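Local atomic coordinates of metal-dependent hydrolase (PDB entry 2F6K), a protein that probably acts as a metal-dependent decarboxylase of the amidohydrolase family, splitting carbon dioxide from aminocarboxymuconate semialdehyde, and binds manganese. Residues Gln148-Leu153 / Asn198-Ile203; Val136-Tyr141 / Glu194-Ile199. All coordinates share one frame; numbering follows the deposited sequence.

Interaction 1. Residues Gln148-Leu153 / Asn198-Ile203; sequences QAIVAL and NIKVII
Asn198 meets Gln148 where the two chains start to run side by side. Asn198 CB lies 3.7 Å from CG of Gln148, and the two amide planes stand nearly perpendicular. The amide end of Asn198 turns to Asp145, to which ND2 is hydrogen-bonded. Ile199 sends CG2 across to Val151, 3.5 Å from its CG2. With CG1 of Ile199 anti to the carbonyl carbon (chi1 -63°), this CG2 methyl is left to touch both Val151 and Ala149 O. Lys200 opens the regular ladder. Lys200 N bonds to Ala149 O at 2.9 Å, and Lys200 O accepts Val151 N at 2.8 Å. The lysine chain bends at its last torsion (chi4 48°), which brings NZ back to a weak hydrogen bond with Asn198 O. Val201 pairs with Val151, both side chains on one sheet face; Leu144 of helix 138-145 packs on Val151 and Ile199. Ile202 N bonds to Val151 O at 2.9 Å, and Ile202 O receives Leu153 N at 3.1 Å. On the other face, Ile202 CD1 rests on Ile150 CG2 at 3.6 Å. Ile203 ends the run with a looser touch on Leu153. These are the fifth and sixth of eight parallel strands in chain order, as in the amidohydrolase TIM barrel.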
loop_
_atom_site.group_PDB
_atom_site.type_symbol
_atom_site.label_atom_id
_atom_site.label_comp_id
_atom_site.label_asym_id
_atom_site.label_seq_id
_atom_site.Cartn_x
_atom_site.Cartn_y
_atom_site.Cartn_z
ATOM N N GLN A 148 -19.411 31.222 -1.245
ATOM C CA GLN A 148 -18.184 31.832 -0.719
ATOM C C GLN A 148 -17.926 31.251 0.660
ATOM O O GLN A 148 -17.559 31.961 1.588
ATOM C CB GLN A 148 -18.359 33.345 -0.604
ATOM C CG GLN A 148 -18.487 34.056 -1.933
ATOM C CD GLN A 148 -19.326 35.309 -1.834
ATOM O OE1 GLN A 148 -20.534 35.234 -1.603
ATOM N NE2 GLN A 148 -18.695 36.470 -2.006
ATOM N N ALA A 149 -18.128 29.945 0.774
ATOM C CA ALA A 149 -17.971 29.233 2.027
ATOM C C ALA A 149 -16.539 29.064 2.553
ATOM O O ALA A 149 -15.552 29.026 1.797
ATOM C CB ALA A 149 -18.634 27.863 1.898
ATOM N N ILE A 150 -16.449 28.975 3.874
ATOM C CA ILE A 150 -15.186 28.734 4.542
ATOM C C ILE A 150 -15.051 27.203 4.533
ATOM O O ILE A 150 -15.975 26.489 4.935
ATOM C CB ILE A 150 -15.234 29.213 6.010
ATOM C CG1 ILE A 150 -15.295 30.744 6.064
ATOM C CG2 ILE A 150 -14.022 28.677 6.775
ATOM C CD1 ILE A 150 -15.703 31.287 7.407
ATOM N N VAL A 151 -13.921 26.699 4.053
ATOM C CA VAL A 151 -13.680 25.266 4.022
ATOM C C VAL A 151 -12.398 24.986 4.798
ATOM O O VAL A 151 -11.304 25.370 4.376
ATOM C CB VAL A 151 -13.531 24.758 2.581
ATOM C CG1 VAL A 151 -13.069 23.326 2.585
ATOM C CG2 VAL A 151 -14.860 24.869 1.849
ATOM N N ALA A 152 -12.536 24.332 5.946
ATOM C CA ALA A 152 -11.373 24.018 6.770
ATOM C C ALA A 152 -10.944 22.571 6.600
ATOM O O ALA A 152 -11.706 21.649 6.912
ATOM C CB ALA A 152 -11.676 24.295 8.241
ATOM N N LEU A 153 -9.725 22.383 6.097
ATOM C CA LEU A 153 -9.171 21.050 5.910
ATOM C C LEU A 153 -8.706 20.526 7.258
ATOM O O LEU A 153 -8.226 21.291 8.102
ATOM C CB LEU A 153 -7.945 21.077 4.989
ATOM C CG LEU A 153 -8.000 21.612 3.561
ATOM C CD1 LEU A 153 -6.668 21.301 2.865
ATOM C CD2 LEU A 153 -9.146 20.973 2.802
ATOM N N ASN A 198 -13.796 31.804 -4.800
ATOM C CA ASN A 198 -14.643 32.330 -3.743
ATOM C C ASN A 198 -14.611 31.547 -2.447
ATOM O O ASN A 198 -15.042 32.049 -1.406
ATOM C CB ASN A 198 -16.074 32.443 -4.262
ATOM C CG ASN A 198 -16.149 33.273 -5.521
ATOM O OD1 ASN A 198 -15.790 34.455 -5.508
ATOM N ND2 ASN A 198 -16.591 32.662 -6.624
ATOM N N ILE A 199 -14.112 30.318 -2.500
ATOM C CA ILE A 199 -14.030 29.516 -1.292
ATOM C C ILE A 199 -12.855 30.017 -0.478
ATOM O O ILE A 199 -11.816 30.368 -1.031
ATOM C CB ILE A 199 -13.799 28.032 -1.607
ATOM C CG1 ILE A 199 -14.991 27.481 -2.397
ATOM C CG2 ILE A 199 -13.591 27.257 -0.303
ATOM C CD1 ILE A 199 -14.843 26.034 -2.810
ATOM N N LYS A 200 -13.028 30.060 0.837
ATOM C CA LYS A 200 -11.967 30.504 1.727
ATOM C C LYS A 200 -11.463 29.258 2.429
ATOM O O LYS A 200 -12.090 28.754 3.362
ATOM C CB LYS A 200 -12.519 31.501 2.733
ATOM C CG LYS A 200 -13.112 32.728 2.078
ATOM C CD LYS A 200 -14.136 33.392 2.983
ATOM C CE LYS A 200 -14.683 34.640 2.331
ATOM N NZ LYS A 200 -15.084 34.372 0.913
ATOM N N VAL A 201 -10.325 28.763 1.957
ATOM C CA VAL A 201 -9.718 27.556 2.484
ATOM C C VAL A 201 -8.757 27.781 3.642
ATOM O O VAL A 201 -7.764 28.494 3.518
ATOM C CB VAL A 201 -8.972 26.820 1.353
ATOM C CG1 VAL A 201 -8.280 25.577 1.879
ATOM C CG2 VAL A 201 -9.950 26.472 0.255
ATOM N N ILE A 202 -9.063 27.165 4.774
ATOM C CA ILE A 202 -8.199 27.251 5.946
ATOM C C ILE A 202 -7.340 25.976 5.987
ATOM O O ILE A 202 -7.877 24.868 6.099
ATOM C CB ILE A 202 -9.020 27.305 7.255
ATOM C CG1 ILE A 202 -9.928 28.540 7.268
ATOM C CG2 ILE A 202 -8.081 27.305 8.458
ATOM C CD1 ILE A 202 -10.860 28.602 8.486
ATOM N N ILE A 203 -6.024 26.125 5.875
ATOM C CA ILE A 203 -5.121 24.977 5.947
ATOM C C ILE A 203 -4.572 24.955 7.384
ATOM O O ILE A 203 -3.925 25.899 7.832
ATOM C CB ILE A 203 -3.997 25.108 4.904
ATOM C CG1 ILE A 203 -4.612 25.060 3.498
ATOM C CG2 ILE A 203 -2.992 23.985 5.068
ATOM C CD1 ILE A 203 -3.629 25.272 2.380
#

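Interaction 2. Residues Val136-Tyr141 / Glu194-Ile199; sequences VLERVY and EKYPNI
The helix that starts at Glu138 faces the end of helix 192-195 and the type I beta turn from Tyr196 to Ile199, with the CA atoms of Tyr141 and Tyr196 7.1 Å apart. No hydrogen bond crosses between the segments. Tyr141 CB sits over the middle of the Tyr196 ring, 3.4 Å from its centroid and 12° off the normal, a CH-pi contact. Lys195 CB lies over the opposite face, toward the rim. The ring is thus held between two aliphatic carbons. The two tyrosine rings meet obliquely, with their planes 59° apart, and Tyr196 OH comes to the edge of the Tyr141 ring. Tyr141 OH is hydrogen-bonded to Ser134 O, and Phe192 packs edge-to-face with both rings. Ile199 adds its CD1, 3.8 Å from Tyr141 O. At the outer side, Glu138 reaches Lys195 with an extended chain. Glu138 OE2 forms a salt bridge with Lys195 NZ at 3.2 Å. The lysine chain bends at chi3 (-61°) and then runs out straight to the carboxylate. Glu138 OE1 also has a long, weak ion pair with Lys66 of the second subunit. The chemistry is mixed: a buried aromatic contact does the joining, and one ion pair at the more exposed side adds an attraction that solvent probably weakens.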
loop_
_atom_site.group_PDB
_atom_site.type_symbol
_atom_site.label_atom_id
_atom_site.label_comp_id
_atom_site.label_asym_id
_atom_site.label_seq_id
_atom_site.Cartn_x
_atom_site.Cartn_y
_atom_site.Cartn_z
ATOM N N VAL A 136 -13.961 14.008 -8.026
ATOM C CA VAL A 136 -15.087 13.168 -7.639
ATOM C C VAL A 136 -16.077 14.020 -6.856
ATOM O O VAL A 136 -17.254 13.677 -6.730
ATOM C CB VAL A 136 -14.608 11.978 -6.756
ATOM C CG1 VAL A 136 -15.776 11.327 -6.042
ATOM C CG2 VAL A 136 -13.914 10.940 -7.626
ATOM N N LEU A 137 -15.589 15.147 -6.346
ATOM C CA LEU A 137 -16.406 16.051 -5.543
ATOM C C LEU A 137 -16.649 17.423 -6.174
ATOM O O LEU A 137 -16.965 18.377 -5.468
ATOM C CB LEU A 137 -15.747 16.237 -4.169
ATOM C CG LEU A 137 -16.043 15.280 -3.003
ATOM C CD1 LEU A 137 -16.244 13.877 -3.482
ATOM C CD2 LEU A 137 -14.895 15.332 -2.007
ATOM N N GLU A 138 -16.511 17.534 -7.491
ATOM C CA GLU A 138 -16.724 18.823 -8.140
ATOM C C GLU A 138 -18.032 19.496 -7.750
ATOM O O GLU A 138 -18.046 20.667 -7.377
ATOM C CB GLU A 138 -16.682 18.695 -9.660
ATOM C CG GLU A 138 -15.315 18.367 -10.222
ATOM C CD GLU A 138 -15.239 18.602 -11.722
ATOM O OE1 GLU A 138 -16.248 18.328 -12.424
ATOM O OE2 GLU A 138 -14.167 19.054 -12.191
ATOM N N ARG A 139 -19.138 18.767 -7.837
ATOM C CA ARG A 139 -20.427 19.359 -7.498
ATOM C C ARG A 139 -20.435 19.919 -6.082
ATOM O O ARG A 139 -21.144 20.888 -5.795
ATOM C CB ARG A 139 -21.547 18.331 -7.692
ATOM C CG ARG A 139 -21.686 17.896 -9.151
ATOM C CD ARG A 139 -22.844 16.945 -9.371
ATOM N NE ARG A 139 -22.927 16.510 -10.764
ATOM C CZ ARG A 139 -22.145 15.584 -11.320
ATOM N NH1 ARG A 139 -21.207 14.975 -10.608
ATOM N NH2 ARG A 139 -22.300 15.267 -12.599
ATOM N N VAL A 140 -19.629 19.326 -5.203
ATOM C CA VAL A 140 -19.552 19.799 -3.824
ATOM C C VAL A 140 -18.827 21.137 -3.801
ATOM O O VAL A 140 -19.220 22.049 -3.078
ATOM C CB VAL A 140 -18.791 18.807 -2.904
ATOM C CG1 VAL A 140 -18.690 19.378 -1.492
ATOM C CG2 VAL A 140 -19.514 17.473 -2.863
ATOM N N TYR A 141 -17.767 21.254 -4.596
ATOM C CA TYR A 141 -17.009 22.502 -4.662
ATOM C C TYR A 141 -17.888 23.629 -5.207
ATOM O O TYR A 141 -17.894 24.740 -4.671
ATOM C CB TYR A 141 -15.769 22.346 -5.555
ATOM C CG TYR A 141 -14.921 21.140 -5.237
ATOM C CD1 TYR A 141 -14.784 20.685 -3.922
ATOM C CD2 TYR A 141 -14.239 20.464 -6.242
ATOM C CE1 TYR A 141 -13.994 19.584 -3.616
ATOM C CE2 TYR A 141 -13.440 19.362 -5.946
ATOM C CZ TYR A 141 -13.326 18.928 -4.631
ATOM O OH TYR A 141 -12.554 17.831 -4.327
ATOM N N GLU A 194 -8.164 28.274 -8.571
ATOM C CA GLU A 194 -8.416 28.980 -9.816
ATOM C C GLU A 194 -9.893 28.808 -10.182
ATOM O O GLU A 194 -10.558 29.761 -10.576
ATOM C CB GLU A 194 -7.515 28.376 -10.889
ATOM C CG GLU A 194 -7.497 29.046 -12.239
ATOM C CD GLU A 194 -6.438 28.415 -13.149
ATOM O OE1 GLU A 194 -5.238 28.482 -12.809
ATOM O OE2 GLU A 194 -6.797 27.840 -14.197
ATOM N N LYS A 195 -10.408 27.592 -10.021
ATOM C CA LYS A 195 -11.800 27.295 -10.352
ATOM C C LYS A 195 -12.811 27.692 -9.269
ATOM O O LYS A 195 -13.970 27.994 -9.574
ATOM C CB LYS A 195 -11.962 25.803 -10.677
ATOM C CG LYS A 195 -11.197 25.333 -11.912
ATOM C CD LYS A 195 -11.767 24.023 -12.453
ATOM C CE LYS A 195 -11.668 22.900 -11.439
ATOM N NZ LYS A 195 -12.368 21.664 -11.888
ATOM N N TYR A 196 -12.385 27.685 -8.010
ATOM C CA TYR A 196 -13.280 28.052 -6.916
ATOM C C TYR A 196 -12.638 29.133 -6.054
ATOM O O TYR A 196 -12.424 28.941 -4.854
ATOM C CB TYR A 196 -13.607 26.821 -6.070
ATOM C CG TYR A 196 -13.990 25.624 -6.906
ATOM C CD1 TYR A 196 -13.111 24.556 -7.072
ATOM C CD2 TYR A 196 -15.205 25.588 -7.594
ATOM C CE1 TYR A 196 -13.428 23.482 -7.909
ATOM C CE2 TYR A 196 -15.534 24.521 -8.434
ATOM C CZ TYR A 196 -14.642 23.473 -8.589
ATOM O OH TYR A 196 -14.961 22.431 -9.429
ATOM N N PRO A 197 -12.353 30.301 -6.657
ATOM C CA PRO A 197 -11.728 31.460 -6.011
ATOM C C PRO A 197 -12.490 32.028 -4.823
ATOM O O PRO A 197 -11.900 32.647 -3.941
ATOM C CB PRO A 197 -11.632 32.467 -7.150
ATOM C CG PRO A 197 -12.895 32.204 -7.896
ATOM C CD PRO A 197 -12.897 30.689 -7.974
ATOM N N ASN A 198 -13.796 31.804 -4.800
ATOM C CA ASN A 198 -14.643 32.330 -3.743
ATOM C C ASN A 198 -14.611 31.547 -2.447
ATOM O O ASN A 198 -15.042 32.049 -1.406
ATOM C CB ASN A 198 -16.074 32.443 -4.262
ATOM C CG ASN A 198 -16.149 33.273 -5.521
ATOM O OD1 ASN A 198 -15.790 34.455 -5.508
ATOM N ND2 ASN A 198 -16.591 32.662 -6.624
ATOM N N ILE A 199 -14.112 30.318 -2.500
ATOM C CA ILE A 199 -14.030 29.516 -1.292
ATOM C C ILE A 199 -12.855 30.017 -0.478
ATOM O O ILE A 199 -11.816 30.368 -1.031
ATOM C CB ILE A 199 -13.799 28.032 -1.607
ATOM C CG1 ILE A 199 -14.991 27.481 -2.397
ATOM C CG2 ILE A 199 -13.591 27.257 -0.303
ATOM C CD1 ILE A 199 -14.843 26.034 -2.810
#

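Interactions 1 and 2 share Asn198 and Ile199, and their centres lie about 10 Å apart. Helix 138-145 leads into strand 150-154, and helix 192-195 into strand 200-203. The same two units meet twice: in interaction 2 through the start of helix 138-145 and the end of helix 192-195 with the turn that follows it, and in interaction 1 through their strands. Asp145 and Leu144, late in helix 138-145, bridge the two levels by contacting Asn198 and Ile199. The centre of interaction 1 is about 9 Å from the chain centre, against about 17 Å for that of interaction 2. Interaction 1 approaches the metal site: the Ala152 side chain is about 10 Å from manganese, and the ligand His154 directly follows Leu153.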